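Local coordinates for protein glycoside Hydrolase (Bacteroides uniformis, PDB 5TA0) that probably hydrolyses agarose as a family 86 glycoside hydrolase of a gut symbiont, and is held here in complex with an agarose oligosaccharide, at residues K126-E131 against G187-E192; T423-N428 against A438-K443; V445-N450 against I511-D516. One frame throughout, in Å; residues are numbered along the deposited sequence.

Contact 1 (K126-E131 against G187-E192); sequences KVHPYE and GGESGE. With EDO (1,2-ethanediol), chain B; EDO (1,2-ethanediol), chain J.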
loop_
_atom_site.group_PDB
_atom_site.type_symbol
_atom_site.label_atom_id
_atom_site.label_comp_id
_atom_site.label_asym_id
_atom_site.label_seq_id
_atom_site.Cartn_x
_atom_site.Cartn_y
_atom_site.Cartn_z
ATOM N N LYS A 126 -3.436 18.747 24.886
ATOM C CA LYS A 126 -4.602 18.686 24.007
ATOM C C LYS A 126 -4.524 17.523 23.014
ATOM O O LYS A 126 -5.545 17.051 22.550
ATOM C CB LYS A 126 -4.818 20.009 23.249
ATOM C CG LYS A 126 -3.752 20.328 22.216
ATOM C CD LYS A 126 -3.942 21.712 21.625
ATOM C CE LYS A 126 -2.867 22.053 20.605
ATOM N NZ LYS A 126 -1.526 22.330 21.186
ATOM N N VAL A 127 -3.321 17.047 22.704
ATOM C CA VAL A 127 -3.210 15.972 21.734
ATOM C C VAL A 127 -3.261 14.595 22.388
ATOM O O VAL A 127 -3.514 13.615 21.709
ATOM C CB VAL A 127 -1.947 16.089 20.854
ATOM C CG1 VAL A 127 -1.772 17.501 20.301
ATOM C CG2 VAL A 127 -0.691 15.563 21.554
ATOM N N HIS A 128 -3.031 14.489 23.706
ATOM C CA HIS A 128 -2.905 13.174 24.324
ATOM C C HIS A 128 -4.137 12.261 24.146
ATOM O O HIS A 128 -3.985 11.066 23.927
ATOM C CB HIS A 128 -2.527 13.289 25.800
ATOM C CG HIS A 128 -1.212 13.975 26.018
ATOM N ND1 HIS A 128 -0.815 14.454 27.246
ATOM C CD2 HIS A 128 -0.215 14.299 25.157
ATOM C CE1 HIS A 128 0.364 15.035 27.138
ATOM N NE2 HIS A 128 0.754 14.959 25.877
ATOM N N PRO A 129 -5.368 12.837 24.189
ATOM C CA PRO A 129 -6.554 11.999 23.963
ATOM C C PRO A 129 -6.653 11.384 22.563
ATOM O O PRO A 129 -7.459 10.478 22.374
ATOM C CB PRO A 129 -7.719 12.959 24.232
ATOM C CG PRO A 129 -7.158 13.961 25.183
ATOM C CD PRO A 129 -5.760 14.184 24.663
ATOM N N TYR A 130 -5.851 11.870 21.612
ATOM C CA TYR A 130 -5.852 11.319 20.258
ATOM C C TYR A 130 -4.815 10.224 20.047
ATOM O O TYR A 130 -4.726 9.688 18.944
ATOM C CB TYR A 130 -5.664 12.441 19.240
ATOM C CG TYR A 130 -6.855 13.362 19.181
ATOM C CD1 TYR A 130 -7.912 13.084 18.335
ATOM C CD2 TYR A 130 -6.920 14.520 19.951
ATOM C CE1 TYR A 130 -9.007 13.924 18.259
ATOM C CE2 TYR A 130 -8.027 15.359 19.895
ATOM C CZ TYR A 130 -9.058 15.051 19.038
ATOM O OH TYR A 130 -10.178 15.880 18.942
ATOM N N GLU A 131 -4.068 9.843 21.076
ATOM C CA GLU A 131 -3.090 8.753 20.935
ATOM C C GLU A 131 -3.732 7.456 20.497
ATOM O O GLU A 131 -3.096 6.662 19.785
ATOM C CB GLU A 131 -2.310 8.556 22.235
ATOM C CG GLU A 131 -1.295 9.672 22.481
ATOM C CD GLU A 131 -0.647 9.651 23.848
ATOM O OE1 GLU A 131 0.230 10.507 24.093
ATOM O OE2 GLU A 131 -0.956 8.749 24.656
ATOM N N GLY A 187 3.197 7.330 26.444
ATOM C CA GLY A 187 1.965 8.063 26.264
ATOM C C GLY A 187 1.803 9.238 27.204
ATOM O O GLY A 187 2.298 9.224 28.353
ATOM N N GLY A 188 1.140 10.276 26.723
ATOM C CA GLY A 188 0.751 11.395 27.557
ATOM C C GLY A 188 1.909 12.058 28.255
ATOM O O GLY A 188 2.909 12.430 27.630
ATOM N N GLU A 189 1.776 12.231 29.570
ATOM C CA GLU A 189 2.803 12.946 30.335
ATOM C C GLU A 189 4.098 12.155 30.519
ATOM O O GLU A 189 5.073 12.693 31.050
ATOM C CB GLU A 189 2.214 13.447 31.664
ATOM C CG GLU A 189 1.108 14.461 31.406
ATOM C CD GLU A 189 0.572 15.127 32.656
ATOM O OE1 GLU A 189 0.413 14.434 33.683
ATOM O OE2 GLU A 189 0.292 16.343 32.582
ATOM N N SER A 190 4.132 10.899 30.068
ATOM C CA SER A 190 5.376 10.124 30.005
ATOM C C SER A 190 6.117 10.271 28.669
ATOM O O SER A 190 7.216 9.771 28.527
ATOM C CB SER A 190 5.095 8.651 30.245
ATOM O OG SER A 190 4.555 7.996 29.100
ATOM N N GLY A 191 5.523 10.952 27.708
ATOM C CA GLY A 191 6.144 11.142 26.397
ATOM C C GLY A 191 5.362 10.445 25.303
ATOM O O GLY A 191 4.438 9.692 25.559
ATOM N N GLU A 192 5.741 10.732 24.057
ATOM C CA GLU A 192 5.037 10.181 22.900
ATOM C C GLU A 192 5.161 8.658 22.869
ATOM O O GLU A 192 6.239 8.129 23.063
ATOM C CB GLU A 192 5.636 10.782 21.630
ATOM C CG GLU A 192 4.919 10.319 20.374
ATOM C CD GLU A 192 5.379 11.013 19.112
ATOM O OE1 GLU A 192 5.828 12.166 19.147
ATOM O OE2 GLU A 192 5.225 10.385 18.026
HETATM C C1 EDO B . -11.411 12.176 20.324
HETATM O O1 EDO B . -12.681 12.504 20.886
HETATM C C2 EDO B . -10.368 12.266 21.416
HETATM O O2 EDO B . -10.367 11.018 22.106
HETATM C C1 EDO J . 7.045 13.492 15.945
HETATM O O1 EDO J . 5.971 13.668 16.861
HETATM C C2 EDO J . 7.006 12.083 15.412
HETATM O O2 EDO J . 7.454 11.154 16.397
#
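Glu131 and Gly188 make the hydrogen bond that joins the two loops across this contact. Gly188 N donates to Glu131 OE1 at 2.8 Å, and the bond is nearly straight at 170°. It uses the syn lone pair of OE1, on the side of the other oxygen. The glutamate chain runs extended beyond CG (chi2 171°), which carries the carboxylate across to the glycine backbone. OE1 is also hydrogen-bonded to Tyr121 OH of helix 107-123, and so has two partners. OE2 lies 3.4 Å from Gly187 CA. With an alanine in place of Glu131, Gly188 N and Tyr121 OH are likely to lose their shared acceptor, and a gap would probably open beside the two glycines.

The second interaction is a CH-pi contact. Gly188 CA sits over the centre of the His128 ring, 3.5 Å from its centroid and 14° off the ring normal. The ring is also fixed at its polar end, because His128 NE2 is hydrogen-bonded to Tyr121 O. Tyr121 thus serves both side chains that carry the contact.

Both segments are helix-to-strand loops of the alpha/beta barrel, and they lead into the neighbouring parallel strands 134-140 and 197-199.

Backbone turns shape the glycine loop. Gly187 and Gly188 both face Gly191, which gives a G1 beta bulge. Gly187 O accepts from Ser190 N at 3.0 Å and from Ser190 OG at 2.7 Å, both from the same face of its plane. A side chain on Gly187 would clash with Glu131 OE2, and its backbone angles alone already call for glycine. Gly188 has positive phi, a conformation that glycine adopts easily.

Two 1,2-ethanediol molecules, probably from the crystallisation liquor, bind nearby. One donates to Pro129 O and lies over a face of the Tyr130 ring. The other gives one hydroxyl to each carboxylate oxygen of Glu192.

Contact 2 (T423-N428 against A438-K443); sequences TRVETN and AYVDGK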
loop_
_atom_site.group_PDB
_atom_site.type_symbol
_atom_site.label_atom_id
_atom_site.label_comp_id
_atom_site.label_asym_id
_atom_site.label_seq_id
_atom_site.Cartn_x
_atom_site.Cartn_y
_atom_site.Cartn_z
ATOM N N THR A 423 -17.273 -7.542 9.688
ATOM C CA THR A 423 -16.797 -8.867 9.287
ATOM C C THR A 423 -16.881 -8.973 7.769
ATOM O O THR A 423 -17.931 -8.671 7.163
ATOM C CB THR A 423 -17.664 -9.970 9.932
ATOM O OG1 THR A 423 -17.517 -9.890 11.357
ATOM C CG2 THR A 423 -17.295 -11.331 9.436
ATOM N N ARG A 424 -15.776 -9.376 7.137
ATOM C CA ARG A 424 -15.738 -9.499 5.697
ATOM C C ARG A 424 -16.638 -10.633 5.236
ATOM O O ARG A 424 -16.614 -11.723 5.833
ATOM C CB ARG A 424 -14.315 -9.771 5.230
ATOM C CG ARG A 424 -14.071 -9.567 3.743
ATOM C CD ARG A 424 -12.612 -9.810 3.406
ATOM N NE ARG A 424 -12.326 -9.600 2.001
ATOM C CZ ARG A 424 -11.292 -10.140 1.358
ATOM N NH1 ARG A 424 -10.439 -10.943 1.992
ATOM N NH2 ARG A 424 -11.135 -9.916 0.059
ATOM N N VAL A 425 -17.365 -10.398 4.149
ATOM C CA VAL A 425 -18.229 -11.406 3.563
ATOM C C VAL A 425 -17.940 -11.547 2.091
ATOM O O VAL A 425 -17.365 -10.643 1.446
ATOM C CB VAL A 425 -19.741 -11.157 3.843
ATOM C CG1 VAL A 425 -20.019 -11.302 5.322
ATOM C CG2 VAL A 425 -20.185 -9.787 3.308
ATOM N N GLU A 426 -18.331 -12.680 1.539
ATOM C CA GLU A 426 -18.027 -12.986 0.152
ATOM C C GLU A 426 -18.736 -12.100 -0.861
ATOM O O GLU A 426 -19.942 -11.869 -0.762
ATOM C CB GLU A 426 -18.374 -14.432 -0.159
ATOM C CG GLU A 426 -17.869 -14.821 -1.529
ATOM C CD GLU A 426 -18.536 -16.006 -2.146
ATOM O OE1 GLU A 426 -19.580 -16.489 -1.671
ATOM O OE2 GLU A 426 -17.961 -16.443 -3.164
ATOM N N THR A 427 -17.978 -11.657 -1.860
ATOM C CA THR A 427 -18.520 -10.996 -3.041
ATOM C C THR A 427 -17.915 -11.642 -4.271
ATOM O O THR A 427 -16.811 -12.162 -4.218
ATOM C CB THR A 427 -18.217 -9.490 -3.072
ATOM O OG1 THR A 427 -16.791 -9.281 -3.048
ATOM C CG2 THR A 427 -18.881 -8.783 -1.920
ATOM N N ASN A 428 -18.614 -11.511 -5.405
ATOM C CA ASN A 428 -18.170 -12.026 -6.725
ATOM C C ASN A 428 -18.540 -11.021 -7.797
ATOM O O ASN A 428 -19.689 -10.590 -7.805
ATOM C CB ASN A 428 -18.897 -13.331 -7.075
ATOM C CG ASN A 428 -18.676 -14.426 -6.054
ATOM O OD1 ASN A 428 -17.558 -14.898 -5.864
ATOM N ND2 ASN A 428 -19.743 -14.842 -5.403
ATOM N N ALA A 438 -16.921 -6.533 0.752
ATOM C CA ALA A 438 -18.044 -6.197 1.622
ATOM C C ALA A 438 -17.775 -6.562 3.057
ATOM O O ALA A 438 -17.062 -7.537 3.330
ATOM C CB ALA A 438 -19.309 -6.888 1.152
ATOM N N TYR A 439 -18.364 -5.779 3.961
ATOM C CA TYR A 439 -18.164 -5.909 5.414
ATOM C C TYR A 439 -19.490 -5.699 6.129
ATOM O O TYR A 439 -20.250 -4.775 5.796
ATOM C CB TYR A 439 -17.066 -4.927 5.929
ATOM C CG TYR A 439 -15.738 -5.189 5.245
ATOM C CD1 TYR A 439 -14.841 -6.091 5.804
ATOM C CD2 TYR A 439 -15.438 -4.651 4.009
ATOM C CE1 TYR A 439 -13.653 -6.428 5.167
ATOM C CE2 TYR A 439 -14.262 -4.986 3.355
ATOM C CZ TYR A 439 -13.375 -5.875 3.934
ATOM O OH TYR A 439 -12.212 -6.258 3.306
ATOM N N VAL A 440 -19.751 -6.553 7.112
ATOM C CA VAL A 440 -21.015 -6.558 7.869
ATOM C C VAL A 440 -20.757 -6.126 9.307
ATOM O O VAL A 440 -20.004 -6.776 10.039
ATOM C CB VAL A 440 -21.604 -7.976 7.903
ATOM C CG1 VAL A 440 -22.839 -8.023 8.815
ATOM C CG2 VAL A 440 -21.961 -8.468 6.500
ATOM N N ASP A 441 -21.345 -5.008 9.693
ATOM C CA ASP A 441 -21.250 -4.475 11.032
ATOM C C ASP A 441 -22.631 -4.448 11.657
ATOM O O ASP A 441 -23.337 -3.445 11.571
ATOM C CB ASP A 441 -20.684 -3.057 11.026
ATOM C CG ASP A 441 -20.529 -2.475 12.431
ATOM O OD1 ASP A 441 -20.256 -3.237 13.368
ATOM O OD2 ASP A 441 -20.624 -1.255 12.574
ATOM N N GLY A 442 -23.000 -5.561 12.270
ATOM C CA GLY A 442 -24.329 -5.663 12.921
ATOM C C GLY A 442 -25.463 -5.587 11.919
ATOM O O GLY A 442 -25.634 -6.474 11.107
ATOM N N LYS A 443 -26.200 -4.474 11.974
ATOM C CA LYS A 443 -27.319 -4.200 11.070
ATOM C C LYS A 443 -26.895 -3.565 9.752
ATOM O O LYS A 443 -27.695 -3.449 8.825
ATOM C CB LYS A 443 -28.327 -3.259 11.767
ATOM C CG LYS A 443 -28.783 -3.766 13.129
ATOM C CD LYS A 443 -29.905 -2.958 13.746
ATOM C CE LYS A 443 -30.269 -3.543 15.103
ATOM N NZ LYS A 443 -31.562 -3.029 15.637
#
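Thr423 O is approached by two groups of the facing strand. Val440 N donates to it at 2.8 Å, and Tyr439 CA adds a CA-H...O contact at 3.3 Å. Thr423 N returns a bond to Val440 O, so these two residues form a hydrogen-bonded antiparallel pair. Val425 N donates to Ala438 O at 3.0 Å. Arg424 and Tyr439 form the non-hydrogen-bonded pair between them.

Their side chains share one face of the sheet and cross at a slant. The aliphatic part of Arg424 meets the ring at Tyr439 CE1, with CB at 3.4 Å and CG close behind. The arginine stays extended from CG to NE. The guanidinium and ring planes are 15° apart, but the guanidinium does not lie over the ring. Asp437 holds both polar ends: OD1 forms a salt bridge with Arg424 NE, and OD2 is hydrogen-bonded to Tyr439 OH.

Apolar groups meet elsewhere along the pair. Val425 CG1 meets Val440 CG2 at 3.6 Å, the two side chains crossing at about a right angle. Ala438 CB touches both Val425 CG2 and Thr427 CG2.

The strands form a beta hairpin, tied near its turn by the Cys429-Cys436 disulfide. In the sheet it lies between strand 25-30, whose Leu29 touches Val425, Thr427 and Ala438, and strand 444-451.

Contact 3 (V445-N450 against I511-D516); sequences VYFIIN and ICYNFD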
loop_
_atom_site.group_PDB
_atom_site.type_symbol
_atom_site.label_atom_id
_atom_site.label_comp_id
_atom_site.label_asym_id
_atom_site.label_seq_id
_atom_site.Cartn_x
_atom_site.Cartn_y
_atom_site.Cartn_z
ATOM N N VAL A 445 -24.395 -3.183 6.357
ATOM C CA VAL A 445 -23.538 -3.890 5.401
ATOM C C VAL A 445 -22.991 -2.880 4.410
ATOM O O VAL A 445 -23.757 -2.111 3.842
ATOM C CB VAL A 445 -24.292 -4.992 4.640
ATOM C CG1 VAL A 445 -23.344 -5.792 3.747
ATOM C CG2 VAL A 445 -24.991 -5.908 5.625
ATOM N N TYR A 446 -21.680 -2.908 4.190
ATOM C CA TYR A 446 -20.970 -1.988 3.294
ATOM C C TYR A 446 -20.480 -2.802 2.127
ATOM O O TYR A 446 -19.700 -3.741 2.302
ATOM C CB TYR A 446 -19.797 -1.298 4.023
ATOM C CG TYR A 446 -20.272 -0.584 5.240
ATOM C CD1 TYR A 446 -20.863 0.671 5.128
ATOM C CD2 TYR A 446 -20.206 -1.182 6.494
ATOM C CE1 TYR A 446 -21.351 1.320 6.235
ATOM C CE2 TYR A 446 -20.693 -0.533 7.625
ATOM C CZ TYR A 446 -21.260 0.721 7.474
ATOM O OH TYR A 446 -21.788 1.383 8.558
ATOM N N PHE A 447 -20.969 -2.468 0.931
ATOM C CA PHE A 447 -20.655 -3.155 -0.309
ATOM C C PHE A 447 -19.856 -2.178 -1.172
ATOM O O PHE A 447 -20.382 -1.124 -1.577
ATOM C CB PHE A 447 -21.973 -3.561 -0.972
ATOM C CG PHE A 447 -21.861 -4.448 -2.184
ATOM C CD1 PHE A 447 -20.738 -5.198 -2.507
ATOM C CD2 PHE A 447 -22.997 -4.578 -3.000
ATOM C CE1 PHE A 447 -20.729 -6.023 -3.623
ATOM C CE2 PHE A 447 -22.994 -5.426 -4.081
ATOM C CZ PHE A 447 -21.877 -6.143 -4.385
ATOM N N ILE A 448 -18.571 -2.480 -1.375
ATOM C CA ILE A 448 -17.664 -1.542 -2.066
ATOM C C ILE A 448 -17.328 -2.093 -3.423
ATOM O O ILE A 448 -16.960 -3.254 -3.555
ATOM C CB ILE A 448 -16.355 -1.303 -1.274
ATOM C CG1 ILE A 448 -16.627 -0.939 0.188
ATOM C CG2 ILE A 448 -15.515 -0.233 -1.938
ATOM C CD1 ILE A 448 -16.376 -2.051 1.176
ATOM N N ILE A 449 -17.459 -1.252 -4.459
ATOM C CA ILE A 449 -17.206 -1.670 -5.830
ATOM C C ILE A 449 -16.345 -0.607 -6.495
ATOM O O ILE A 449 -16.642 0.573 -6.372
ATOM C CB ILE A 449 -18.514 -1.907 -6.637
ATOM C CG1 ILE A 449 -19.521 -2.723 -5.799
ATOM C CG2 ILE A 449 -18.212 -2.550 -7.977
ATOM C CD1 ILE A 449 -20.886 -2.895 -6.446
ATOM N N ASN A 450 -15.298 -1.061 -7.177
ATOM C CA ASN A 450 -14.322 -0.165 -7.816
ATOM C C ASN A 450 -14.102 -0.570 -9.266
ATOM O O ASN A 450 -13.996 -1.731 -9.597
ATOM C CB ASN A 450 -13.010 -0.232 -7.028
ATOM C CG ASN A 450 -11.892 0.586 -7.661
ATOM O OD1 ASN A 450 -11.030 0.061 -8.350
ATOM N ND2 ASN A 450 -11.938 1.881 -7.445
ATOM N N ILE A 511 -21.938 1.146 -1.041
ATOM C CA ILE A 511 -23.394 0.983 -0.871
ATOM C C ILE A 511 -23.613 0.494 0.542
ATOM O O ILE A 511 -23.043 -0.517 0.959
ATOM C CB ILE A 511 -23.947 -0.005 -1.900
ATOM C CG1 ILE A 511 -23.625 0.450 -3.333
ATOM C CG2 ILE A 511 -25.463 -0.174 -1.720
ATOM C CD1 ILE A 511 -23.633 -0.637 -4.360
ATOM N N CYS A 512 -24.396 1.247 1.306
ATOM C CA CYS A 512 -24.627 0.972 2.712
ATOM C C CYS A 512 -26.054 0.441 2.881
ATOM O O CYS A 512 -27.012 1.187 2.697
ATOM C CB CYS A 512 -24.401 2.233 3.555
ATOM S SG CYS A 512 -22.861 3.123 3.187
ATOM N N TYR A 513 -26.175 -0.839 3.203
ATOM C CA TYR A 513 -27.494 -1.453 3.474
ATOM C C TYR A 513 -27.722 -1.411 4.963
ATOM O O TYR A 513 -26.844 -1.806 5.726
ATOM C CB TYR A 513 -27.547 -2.887 2.997
ATOM C CG TYR A 513 -27.300 -3.090 1.516
ATOM C CD1 TYR A 513 -28.344 -3.169 0.602
ATOM C CD2 TYR A 513 -26.014 -3.196 1.014
ATOM C CE1 TYR A 513 -28.126 -3.366 -0.750
ATOM C CE2 TYR A 513 -25.781 -3.381 -0.337
ATOM C CZ TYR A 513 -26.830 -3.467 -1.223
ATOM O OH TYR A 513 -26.567 -3.647 -2.552
ATOM N N ASN A 514 -28.891 -0.930 5.402
ATOM C CA ASN A 514 -29.264 -0.973 6.797
ATOM C C ASN A 514 -30.459 -1.916 6.964
ATOM O O ASN A 514 -31.460 -1.783 6.260
ATOM C CB ASN A 514 -29.605 0.416 7.308
ATOM C CG ASN A 514 -29.979 0.419 8.774
ATOM O OD1 ASN A 514 -31.137 0.637 9.115
ATOM N ND2 ASN A 514 -29.023 0.151 9.641
ATOM N N PHE A 515 -30.323 -2.879 7.873
ATOM C CA PHE A 515 -31.372 -3.872 8.127
ATOM C C PHE A 515 -32.047 -3.639 9.475
ATOM O O PHE A 515 -31.494 -3.023 10.371
ATOM C CB PHE A 515 -30.764 -5.279 8.065
ATOM C CG PHE A 515 -30.381 -5.697 6.684
ATOM C CD1 PHE A 515 -31.267 -6.376 5.865
ATOM C CD2 PHE A 515 -29.113 -5.395 6.171
ATOM C CE1 PHE A 515 -30.904 -6.765 4.585
ATOM C CE2 PHE A 515 -28.754 -5.778 4.894
ATOM C CZ PHE A 515 -29.637 -6.459 4.082
ATOM N N ASP A 516 -33.285 -4.151 9.588
ATOM C CA ASP A 516 -34.068 -4.085 10.822
ATOM C C ASP A 516 -33.303 -4.697 12.022
ATOM O O ASP A 516 -33.316 -4.176 13.126
ATOM C CB ASP A 516 -35.379 -4.910 10.690
ATOM C CG ASP A 516 -36.359 -4.408 9.621
ATOM O OD1 ASP A 516 -36.697 -3.225 9.639
ATOM O OD2 ASP A 516 -36.870 -5.237 8.803
#
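The rings of Phe447 and Tyr513 lie side by side and point the same way. Tyr513 OH comes to the edge of the Phe447 ring, 3.7 Å from CD2. Phe447 CB in turn sits in the plane of the Tyr513 ring, 3.9 Å from CE2 at its edge. One face of the Phe447 ring carries Ile449 CD1, offset toward the rim. That methyl also reaches over to Ile511 CD1, at 4.1 Å. Phe447 CG is anti to its backbone N (chi1 -172°) and Tyr513 CG is anti to its carbonyl carbon (chi1 -60°). These different torsions on facing strands send the two rings in one direction.

Tyr446 and Cys512 meet on the opposite face of the sheet. Cys512 SG stands at the edge of the Tyr446 ring, 3.7 Å from CD1, in a sulfur-aromatic contact. Near the end of the pairing, Val445 CG2 packs on Phe515 CE2 at 3.8 Å.

Four backbone hydrogen bonds set the register. Val445 and Tyr513 exchange two, and Phe447 and Ile511 exchange two more. The bond from Ile511 N to Phe447 O is 2.8 Å long and nearly straight at 174°. Tyr446 and Cys512 form the non-hydrogen-bonded pair between.

Val27 and Leu29 of strand 25-30 touch Phe447 on the face with Phe447 and Tyr513, and Leu29 also touches Val445. Ile473 of strand 472-481 touches Ile511 and Tyr513. Sixty residues separate the segments, yet their strands are antiparallel neighbours in a large sheet. Such pairing of strands distant in sequence, packed against strand 25-30, fits the beta-sandwich domain of the porphyranase family.

How the contacts relate
Contacts 2 and 3 belong to one sheet, with centres 8 Å apart. Strands 434-441 and 444-451 follow each other in the chain and lie next to each other. A probable hydrogen bond joins Tyr446 N to Tyr439 O at 2.8 Å, and another joins Phe515 N to Lys443 O at 2.9 Å. Thr427 CG2 also packs on Phe447 CE1 at 3.7 Å. Contact 1 stands apart in the barrel. Its centre is 34 Å from that of contact 2 and 35 Å from that of contact 3. Nearest atoms are about 20 Å away in both cases. The glycan pocket is built from residues between 52 and 387, so contacts 2 and 3 supply none of it.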